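Side-chain contacts in protein yahD a copper inducible hydrolase (Lactococcus lactis subsp. lactis, PDB 3OG9), which probably acts as a hydrolase of the alpha/beta class, is induced by copper, and holds D-malate bound in its pocket in this structure: residues Leu76-Leu79 against Asp80-Asp84; Leu99-His102 against Lys103-Ala106; Lys166-Gly169 against Asp170-Asp174; Ser187-Gly190 against His191-Thr194. All blocks are in the same frame, centred on the assembly; numbering follows the deposited sequence. Where two conformers were deposited one is given.

All four contacts are local, between neighbouring turns of chain in one alpha/beta hydrolase domain. Contacts 1 and 3 each lie within a helix, 76-97 and 165-177, and share its i to i+4 bonding, with one face turned inward and the other carrying charged groups. Contacts 2 and 4 are turns. Contacts 1, 3 and 4 are partly buried, mixing buried with exposed residues; contact 2, the surface one, leads from helix 76-97 into strand 105-109, so contacts 1 and 2 belong to consecutive elements. Contacts 3 and 4 likewise flank strand 181-186. Carbon over a ring face marks contacts 2 and 3, whereas contact 4 is mostly polar, built round a water and the histidine that reaches D-malate.

Contact 1. Residues Leu76-Leu79 against Asp80-Asp84; sequences LESL and DEETD
Leu79 meets Thr83 one helical turn further on, its CD1 lying 3.8 Å from Thr83 CG2 as the two side chains pass at a slant. A chi1 of 174° swings Leu79 CG away from its own backbone N, and the branched apolar end suits this buried face. The same pair is tied through the backbone, Thr83 N donating to Leu79 O at 3.0 Å. Thr83 also brings OG1 within 2.8 Å of Leu79 O, and this hydroxyl is hydrogen-bonded to Lys124 NZ. A valine in its place would put a methyl where the hydroxyl is, and would probably leave Lys124 without one of its oxygen partners. Asp80 N bonds to Leu76 O at 2.9 Å, while the carboxylate leaves the turn and joins Lys124 in a salt bridge, which suits an acidic residue on an exposed flank. Glu82 N donates to Ser78 O at 2.8 Å, while the small hydroxyl of buried Ser78 bonds Lys62 N; the Glu82 carboxylate pairs with Arg51. In the fold, this first part of helix 76-97 lies against helix 111-121, Leu79 touching Asn118 and Thr83 touching Val115 and Met119, with Phe61 and Leu138 from loops also packed on Leu79.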
loop_
_atom_site.group_PDB
_atom_site.type_symbol
_atom_site.label_atom_id
_atom_site.label_comp_id
_atom_site.label_asym_id
_atom_site.label_seq_id
_atom_site.Cartn_x
_atom_site.Cartn_y
_atom_site.Cartn_z
ATOM N N LEU A 76 -16.327 5.038 3.105
ATOM C CA LEU A 76 -15.387 6.139 3.205
ATOM C C LEU A 76 -15.250 6.697 4.613
ATOM O O LEU A 76 -14.168 7.181 4.975
ATOM C CB LEU A 76 -15.732 7.242 2.196
ATOM C CG LEU A 76 -15.777 6.771 0.732
ATOM C CD1 LEU A 76 -16.098 7.937 -0.186
ATOM C CD2 LEU A 76 -14.498 6.035 0.287
ATOM N N GLU A 77 -16.306 6.621 5.420
ATOM C CA GLU A 77 -16.153 6.988 6.833
ATOM C C GLU A 77 -15.181 6.044 7.548
ATOM O O GLU A 77 -14.302 6.497 8.299
ATOM C CB GLU A 77 -17.500 7.060 7.548
ATOM C CG GLU A 77 -18.257 8.373 7.228
ATOM C CD GLU A 77 -19.512 8.598 8.091
ATOM O OE1 GLU A 77 -19.738 7.860 9.077
ATOM O OE2 GLU A 77 -20.275 9.531 7.765
ATOM N N SER A 78 -15.332 4.745 7.298
ATOM C CA SER A 78 -14.424 3.744 7.851
ATOM C C SER A 78 -13.025 3.976 7.326
ATOM O O SER A 78 -12.081 3.945 8.108
ATOM C CB SER A 78 -14.882 2.323 7.524
ATOM O OG SER A 78 -13.977 1.337 8.007
ATOM N N LEU A 79 -12.899 4.188 6.017
ATOM C CA LEU A 79 -11.594 4.439 5.403
ATOM C C LEU A 79 -10.931 5.590 6.116
ATOM O O LEU A 79 -9.760 5.530 6.468
ATOM C CB LEU A 79 -11.716 4.705 3.881
ATOM C CG LEU A 79 -10.441 5.126 3.135
ATOM C CD1 LEU A 79 -9.387 4.018 3.191
ATOM C CD2 LEU A 79 -10.730 5.598 1.698
ATOM N N ASP A 80 -11.690 6.653 6.354
ATOM C CA ASP A 80 -11.108 7.843 6.995
ATOM C C ASP A 80 -10.690 7.540 8.442
ATOM O O ASP A 80 -9.570 7.875 8.843
ATOM C CB ASP A 80 -12.100 9.022 6.920
ATOM C CG ASP A 80 -11.516 10.310 7.495
ATOM O OD1 ASP A 80 -10.342 10.655 7.177
ATOM O OD2 ASP A 80 -12.238 10.937 8.295
ATOM N N GLU A 81 -11.551 6.850 9.197
ATOM C CA GLU A 81 -11.247 6.528 10.597
ATOM C C GLU A 81 -10.015 5.607 10.713
ATOM O O GLU A 81 -9.129 5.826 11.555
ATOM C CB GLU A 81 -12.452 5.901 11.300
ATOM C CG GLU A 81 -13.603 6.885 11.499
ATOM C CD GLU A 81 -14.976 6.194 11.582
ATOM O OE1 GLU A 81 -15.035 4.974 11.863
ATOM O OE2 GLU A 81 -16.002 6.879 11.361
ATOM N N GLU A 82 -9.952 4.589 9.854
ATOM C CA GLU A 82 -8.888 3.570 9.976
ATOM C C GLU A 82 -7.566 4.121 9.484
ATOM O O GLU A 82 -6.500 3.771 10.022
ATOM C CB GLU A 82 -9.237 2.290 9.224
ATOM C CG GLU A 82 -10.431 1.539 9.829
ATOM C CD GLU A 82 -10.179 1.127 11.273
ATOM O OE1 GLU A 82 -9.112 0.552 11.598
ATOM O OE2 GLU A 82 -11.056 1.414 12.108
ATOM N N THR A 83 -7.618 5.000 8.490
ATOM C CA THR A 83 -6.364 5.637 8.053
ATOM C C THR A 83 -5.811 6.651 9.081
ATOM O O THR A 83 -4.596 6.803 9.195
ATOM C CB THR A 83 -6.412 6.217 6.652
ATOM O OG1 THR A 83 -7.463 7.179 6.540
ATOM C CG2 THR A 83 -6.596 5.076 5.598
ATOM N N ASP A 84 -6.685 7.300 9.846
ATOM C CA ASP A 84 -6.222 8.131 10.989
ATOM C C ASP A 84 -5.557 7.236 12.012
ATOM O O ASP A 84 -4.469 7.550 12.538
ATOM C CB ASP A 84 -7.362 8.890 11.646
ATOM C CG ASP A 84 -7.790 10.117 10.855
ATOM O OD1 ASP A 84 -7.152 10.474 9.846
ATOM O OD2 ASP A 84 -8.800 10.703 11.244
#

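Contact 2. Residues Leu99-His102 against Lys103-Ala106; sequences LDVH and KMIA
His102 carries CG between its backbone N and carbonyl carbon (chi1 74°), and Lys103 has CG opposite its carbonyl carbon (chi1 -64°), a pairing that lays the lysine stem over the imidazole face. Lys103 CG stands 3.8 Å from the centroid of the His102 ring, a CH-pi contact, with His102 NE2 3.5 Å from Lys103 CG. On another flank the stem runs alongside Asp100, whose OD2 is 3.8 Å from Lys103 CD. The charged ends do not meet, since Lys103 NZ stays 5.1 Å from Asp100 OD2; any attraction is therefore likely to be loose. A long aliphatic chain with a polar end suits this exposed place, and an alanine here would probably uncover the His102 face and leave Asp100 without its nearby positive charge. Inward, Met104 CE reaches Val101 CG2 at 4.4 Å, apolar groups fitting the side packed on Val90 of helix 76-97. Two backbone bonds close the turn: Lys103 N to Asp100 O at 3.1 Å and Met104 N to Val101 O at 2.9 Å. Such i to i+3 bonds are typical of a 3-10 turn, here linking helix 76-97 to parallel strand 105-109 of the alpha/beta hydrolase sheet.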
loop_
_atom_site.group_PDB
_atom_site.type_symbol
_atom_site.label_atom_id
_atom_site.label_comp_id
_atom_site.label_asym_id
_atom_site.label_seq_id
_atom_site.Cartn_x
_atom_site.Cartn_y
_atom_site.Cartn_z
ATOM N N LEU A 99 12.457 3.914 13.935
ATOM C CA LEU A 99 12.383 3.971 12.486
ATOM C C LEU A 99 12.038 5.402 12.099
ATOM O O LEU A 99 11.382 6.115 12.851
ATOM C CB LEU A 99 11.307 2.994 11.975
ATOM C CG LEU A 99 11.306 1.579 12.589
ATOM C CD1 LEU A 99 10.162 0.687 12.025
ATOM C CD2 LEU A 99 12.658 0.910 12.381
ATOM N N ASP A 100 12.507 5.812 10.927
ATOM C CA ASP A 100 12.224 7.125 10.344
ATOM C C ASP A 100 11.115 7.011 9.296
ATOM O O ASP A 100 11.314 6.400 8.255
ATOM C CB ASP A 100 13.488 7.633 9.669
ATOM C CG ASP A 100 14.562 7.989 10.670
ATOM O OD1 ASP A 100 14.202 8.472 11.777
ATOM O OD2 ASP A 100 15.751 7.775 10.351
ATOM N N VAL A 101 9.963 7.601 9.598
ATOM C CA VAL A 101 8.789 7.532 8.737
ATOM C C VAL A 101 9.078 8.184 7.378
ATOM O O VAL A 101 8.667 7.657 6.336
ATOM C CB VAL A 101 7.578 8.155 9.452
ATOM C CG1 VAL A 101 6.396 8.261 8.539
ATOM C CG2 VAL A 101 7.218 7.303 10.675
ATOM N N HIS A 102 9.832 9.287 7.371
ATOM C CA HIS A 102 10.152 9.958 6.097
ATOM C C HIS A 102 11.009 9.096 5.135
ATOM O O HIS A 102 11.160 9.442 3.965
ATOM C CB HIS A 102 10.825 11.311 6.354
ATOM C CG HIS A 102 12.241 11.187 6.818
ATOM N ND1 HIS A 102 12.583 11.019 8.144
ATOM C CD2 HIS A 102 13.403 11.171 6.126
ATOM C CE1 HIS A 102 13.893 10.903 8.243
ATOM N NE2 HIS A 102 14.412 10.997 7.033
ATOM N N LYS A 103 11.609 8.021 5.647
ATOM C CA LYS A 103 12.411 7.114 4.817
ATOM C C LYS A 103 11.604 5.882 4.397
ATOM O O LYS A 103 12.065 5.070 3.597
ATOM C CB LYS A 103 13.647 6.622 5.572
ATOM C CG LYS A 103 14.656 7.707 5.953
ATOM C CD LYS A 103 15.929 7.096 6.622
ATOM C CE LYS A 103 16.772 6.250 5.646
ATOM N NZ LYS A 103 17.897 5.464 6.311
ATOM N N MET A 104 10.409 5.750 4.964
ATOM C CA MET A 104 9.596 4.558 4.814
ATOM C C MET A 104 9.167 4.246 3.370
ATOM O O MET A 104 8.759 5.127 2.589
ATOM C CB MET A 104 8.385 4.673 5.746
ATOM C CG MET A 104 7.807 3.374 6.189
ATOM S SD MET A 104 6.807 3.661 7.707
ATOM C CE MET A 104 7.907 3.258 9.059
ATOM N N ILE A 105 9.273 2.962 3.034
ATOM C CA ILE A 105 8.844 2.440 1.742
ATOM C C ILE A 105 7.634 1.565 2.049
ATOM O O ILE A 105 7.765 0.562 2.728
ATOM C CB ILE A 105 9.918 1.606 1.082
ATOM C CG1 ILE A 105 11.179 2.441 0.801
ATOM C CG2 ILE A 105 9.407 0.977 -0.256
ATOM C CD1 ILE A 105 12.394 1.507 0.526
ATOM N N ALA A 106 6.462 1.979 1.582
ATOM C CA ALA A 106 5.253 1.167 1.749
ATOM C C ALA A 106 5.203 0.144 0.663
ATOM O O ALA A 106 5.426 0.471 -0.519
ATOM C CB ALA A 106 3.966 2.026 1.706
#

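Contact 3. Residues Lys166-Gly169 against Asp170-Asp174; sequences KNFG and DLKGD
From Lys166 to Gly173 the backbone is regular alpha helix, with successive i to i+4 bonds running from Asp170 N, Leu171 N, Lys172 N and Gly173 N back to the carbonyls of Lys166, Asn167, Phe168 and Gly169. On the inner side the Phe168 ring gathers the next turn round it. Lys172 crosses it at about a right angle, its CG over the ring face 4.2 Å from the centroid, a CH-pi contact 28° off the normal. Further along the stem, Lys172 CD comes to 3.6 Å from Phe168 CE2. The bend at chi3 (-63°) keeps the chain near the ring, with Lys172 CE 3.9 Å from Phe168 CD2. Leu171 CD2 approaches the same ring obliquely, 4.0 Å from Phe168 CE1.

This helix is the connection of a beta-alpha-beta unit between parallel strands 151-156 and 181-186. A large flat aromatic suits the side facing the sheet: Phe168 stacks with Tyr156 and touches Leu154 and Ile184, while the carbon stem of Lys172 lies on Leu182 as well. Buried Asn167 turns its amide elsewhere, its OD1 bonded to Gln137 N beside the pocket residue Met136.

The outer side is polar. Lys166 and Asp170 run side by side, with Lys166 CG 4.1 Å from Asp170 OD2, although the lysine nitrogen goes elsewhere. A water joins the Lys166 backbone to the Asp170 carboxylate, donating to Lys166 O at 3.0 Å and, more weakly, to Asp170 OD1 at 3.1 Å, giving Lys166 O a second partner besides Asp170 N.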
loop_
_atom_site.group_PDB
_atom_site.type_symbol
_atom_site.label_atom_id
_atom_site.label_comp_id
_atom_site.label_asym_id
_atom_site.label_seq_id
_atom_site.Cartn_x
_atom_site.Cartn_y
_atom_site.Cartn_z
ATOM N N LYS A 166 -10.601 2.071 -16.078
ATOM C CA LYS A 166 -10.837 3.501 -15.841
ATOM C C LYS A 166 -10.377 3.854 -14.450
ATOM O O LYS A 166 -9.789 4.918 -14.228
ATOM C CB LYS A 166 -12.318 3.883 -16.020
ATOM C CG LYS A 166 -12.627 5.385 -15.662
ATOM C CD LYS A 166 -13.792 5.967 -16.468
ATOM C CE LYS A 166 -15.145 5.554 -15.916
ATOM N NZ LYS A 166 -16.246 5.897 -16.892
ATOM N N ASN A 167 -10.688 2.980 -13.498
ATOM C CA ASN A 167 -10.279 3.210 -12.122
ATOM C C ASN A 167 -8.757 3.299 -11.997
ATOM O O ASN A 167 -8.233 4.232 -11.373
ATOM C CB ASN A 167 -10.820 2.128 -11.174
ATOM C CG ASN A 167 -10.379 2.379 -9.731
ATOM O OD1 ASN A 167 -9.176 2.463 -9.452
ATOM N ND2 ASN A 167 -11.336 2.580 -8.839
ATOM N N PHE A 168 -8.036 2.321 -12.559
ATOM C CA PHE A 168 -6.570 2.405 -12.556
ATOM C C PHE A 168 -6.023 3.676 -13.253
ATOM O O PHE A 168 -5.084 4.280 -12.758
ATOM C CB PHE A 168 -5.935 1.119 -13.101
ATOM C CG PHE A 168 -4.434 1.032 -12.849
ATOM C CD1 PHE A 168 -3.935 0.807 -11.550
ATOM C CD2 PHE A 168 -3.525 1.201 -13.914
ATOM C CE1 PHE A 168 -2.526 0.742 -11.307
ATOM C CE2 PHE A 168 -2.109 1.148 -13.688
ATOM C CZ PHE A 168 -1.614 0.932 -12.388
ATOM N N GLY A 169 -6.642 4.098 -14.365
ATOM C CA GLY A 169 -6.324 5.405 -15.000
ATOM C C GLY A 169 -6.472 6.611 -14.081
ATOM O O GLY A 169 -5.684 7.589 -14.141
ATOM N N ASP A 170 -7.511 6.584 -13.247
ATOM C CA ASP A 170 -7.731 7.647 -12.265
ATOM C C ASP A 170 -6.691 7.628 -11.159
ATOM O O ASP A 170 -6.240 8.685 -10.713
ATOM C CB ASP A 170 -9.158 7.605 -11.667
ATOM C CG ASP A 170 -10.227 8.237 -12.597
ATOM O OD1 ASP A 170 -9.939 9.220 -13.359
ATOM O OD2 ASP A 170 -11.390 7.766 -12.551
ATOM N N LEU A 171 -6.326 6.440 -10.683
ATOM C CA LEU A 171 -5.244 6.343 -9.706
ATOM C C LEU A 171 -3.911 6.904 -10.253
ATOM O O LEU A 171 -3.240 7.665 -9.579
ATOM C CB LEU A 171 -5.048 4.880 -9.261
ATOM C CG LEU A 171 -3.813 4.654 -8.379
ATOM C CD1 LEU A 171 -4.016 5.337 -7.006
ATOM C CD2 LEU A 171 -3.583 3.141 -8.221
ATOM N N LYS A 172 -3.540 6.501 -11.459
ATOM C CA LYS A 172 -2.284 6.970 -12.064
ATOM C C LYS A 172 -2.344 8.507 -12.238
ATOM O O LYS A 172 -1.397 9.251 -11.916
ATOM C CB LYS A 172 -2.123 6.303 -13.433
ATOM C CG LYS A 172 -1.651 4.870 -13.405
ATOM C CD LYS A 172 -1.279 4.455 -14.852
ATOM C CE LYS A 172 -2.469 4.480 -15.805
ATOM N NZ LYS A 172 -2.003 4.099 -17.171
ATOM N N GLY A 173 -3.489 8.958 -12.728
ATOM C CA GLY A 173 -3.746 10.396 -12.938
ATOM C C GLY A 173 -3.639 11.191 -11.649
ATOM O O GLY A 173 -3.012 12.250 -11.624
ATOM N N ASP A 174 -4.256 10.711 -10.562
ATOM C CA ASP A 174 -4.127 11.410 -9.271
ATOM C C ASP A 174 -2.677 11.495 -8.831
ATOM O O ASP A 174 -2.227 12.547 -8.398
ATOM C CB ASP A 174 -4.960 10.745 -8.162
ATOM C CG ASP A 174 -6.482 10.988 -8.334
ATOM O OD1 ASP A 174 -7.266 10.367 -7.590
ATOM O OD2 ASP A 174 -6.885 11.811 -9.180
HETATM O O HOH W 1 -9.533 7.453 -15.817
#

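Contact 4. Residues Ser187-Gly190 against His191-Thr194; sequences SSLG and HQLT. Unlike the reference sequence in segment 191-194: Thr194 (reference Met). With MLT (D-malate), chain C.
A type II' beta turn from Leu189 to Gln192 presents His191, a D-malate pocket residue, in the loop between strand 181-186 and helix 195-208, where alpha/beta hydrolases carry their catalytic histidine. Gln192 N closes the turn on Leu189 O at 3.2 Å. Gly190 takes the second position with a positive phi (56°), a backbone shape that glycine adopts readily. Inside the bend a water makes four bonds: it receives a proton from Ser187 OG at 2.7 Å and, weakly, from Leu189 N, and donates to Gly190 O at 2.6 Å and to Gln192 O at 2.7 Å. Ser187, short and polar, thus helps hold the loop through solvent. Thr194, where the reference sequence has methionine, turns its CG2 to Leu189 CB, 3.9 Å away. Its OG1, placed between backbone N and carbonyl carbon (chi1 70°), caps Glu197 N at the start of helix 195-208. At the turn's base the Leu189 and Gln192 side chains lie side by side. His191 reaches the other way, NE2 donating a weak, bent bond to D-malate O4 at 3.1 Å (130° at the hydrogen). NE2 is also bonded to Ser110 OG, and ND1 to Asp160 OD2, consistent with a Ser-His-Asp triad. Held at both nitrogens, the ring is fixed in its rotation, and malate O4 at His191 NE2, in a pocket including Ser110, is consistent with a site of substrate attack.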
loop_
_atom_site.group_PDB
_atom_site.type_symbol
_atom_site.label_atom_id
_atom_site.label_comp_id
_atom_site.label_asym_id
_atom_site.label_seq_id
_atom_site.Cartn_x
_atom_site.Cartn_y
_atom_site.Cartn_z
ATOM N N SER A 187 1.032 -7.186 -15.253
ATOM C CA SER A 187 1.037 -8.651 -15.013
ATOM C C SER A 187 -0.107 -9.326 -15.787
ATOM O O SER A 187 -0.920 -8.641 -16.388
ATOM C CB SER A 187 0.941 -8.957 -13.519
ATOM O OG SER A 187 -0.313 -8.533 -13.005
ATOM N N SER A 188 -0.150 -10.654 -15.794
ATOM C CA SER A 188 -1.127 -11.373 -16.633
ATOM C C SER A 188 -1.971 -12.381 -15.866
ATOM O O SER A 188 -2.584 -13.271 -16.468
ATOM C CB SER A 188 -0.420 -12.089 -17.805
ATOM O OG SER A 188 0.510 -13.035 -17.315
ATOM N N LEU A 189 -2.013 -12.255 -14.546
ATOM C CA LEU A 189 -2.821 -13.165 -13.744
ATOM C C LEU A 189 -3.974 -12.511 -12.985
ATOM O O LEU A 189 -4.275 -12.907 -11.884
ATOM C CB LEU A 189 -1.939 -14.061 -12.867
ATOM C CG LEU A 189 -1.633 -15.214 -13.846
ATOM C CD1 LEU A 189 -0.187 -15.345 -14.226
ATOM C CD2 LEU A 189 -2.344 -16.553 -13.584
ATOM N N GLY A 190 -4.646 -11.540 -13.608
ATOM C CA GLY A 190 -5.725 -10.854 -12.906
ATOM C C GLY A 190 -5.266 -10.252 -11.580
ATOM O O GLY A 190 -4.174 -9.740 -11.510
ATOM N N HIS A 191 -6.086 -10.354 -10.538
ATOM C CA HIS A 191 -5.780 -9.732 -9.231
ATOM C C HIS A 191 -4.653 -10.423 -8.469
ATOM O O HIS A 191 -4.149 -9.892 -7.442
ATOM C CB HIS A 191 -7.044 -9.700 -8.345
ATOM C CG HIS A 191 -7.055 -8.604 -7.316
ATOM N ND1 HIS A 191 -7.001 -7.270 -7.647
ATOM C CD2 HIS A 191 -7.177 -8.651 -5.966
ATOM C CE1 HIS A 191 -7.044 -6.541 -6.545
ATOM N NE2 HIS A 191 -7.149 -7.357 -5.509
ATOM N N GLN A 192 -4.256 -11.611 -8.942
ATOM C CA GLN A 192 -3.236 -12.399 -8.233
ATOM C C GLN A 192 -1.839 -11.766 -8.263
ATOM O O GLN A 192 -1.345 -11.391 -9.331
ATOM C CB GLN A 192 -3.146 -13.773 -8.881
ATOM C CG GLN A 192 -2.184 -14.754 -8.232
ATOM C CD GLN A 192 -2.457 -16.174 -8.717
ATOM O OE1 GLN A 192 -1.914 -16.606 -9.735
ATOM N NE2 GLN A 192 -3.345 -16.881 -8.013
ATOM N N LEU A 193 -1.181 -11.704 -7.107
ATOM C CA LEU A 193 0.214 -11.276 -7.039
ATOM C C LEU A 193 1.162 -12.292 -7.728
ATOM O O LEU A 193 1.155 -13.487 -7.406
ATOM C CB LEU A 193 0.617 -11.063 -5.584
ATOM C CG LEU A 193 2.030 -10.493 -5.361
ATOM C CD1 LEU A 193 1.995 -9.037 -5.779
ATOM C CD2 LEU A 193 2.461 -10.640 -3.891
ATOM N N THR A 194 1.984 -11.831 -8.672
ATOM C CA THR A 194 2.837 -12.749 -9.423
ATOM C C THR A 194 4.300 -12.608 -9.048
ATOM O O THR A 194 4.772 -11.517 -8.596
ATOM C CB THR A 194 2.758 -12.491 -10.947
ATOM O OG1 THR A 194 3.408 -11.249 -11.206
ATOM C CG2 THR A 194 1.311 -12.434 -11.439
HETATM C C1 MLT C . -10.396 -2.987 -1.353
HETATM O O1 MLT C . -11.276 -3.221 -0.480
HETATM O O2 MLT C . -9.358 -2.347 -1.055
HETATM C C2 MLT C . -10.596 -3.453 -2.778
HETATM O O3 MLT C . -11.856 -4.076 -2.957
HETATM C C3 MLT C . -9.466 -4.377 -3.233
HETATM C C4 MLT C . -9.441 -5.701 -2.507
HETATM O O4 MLT C . -9.107 -6.708 -3.168
HETATM O O5 MLT C . -9.713 -5.846 -1.286
HETATM O O HOH W 2 -1.717 -10.598 -11.927
#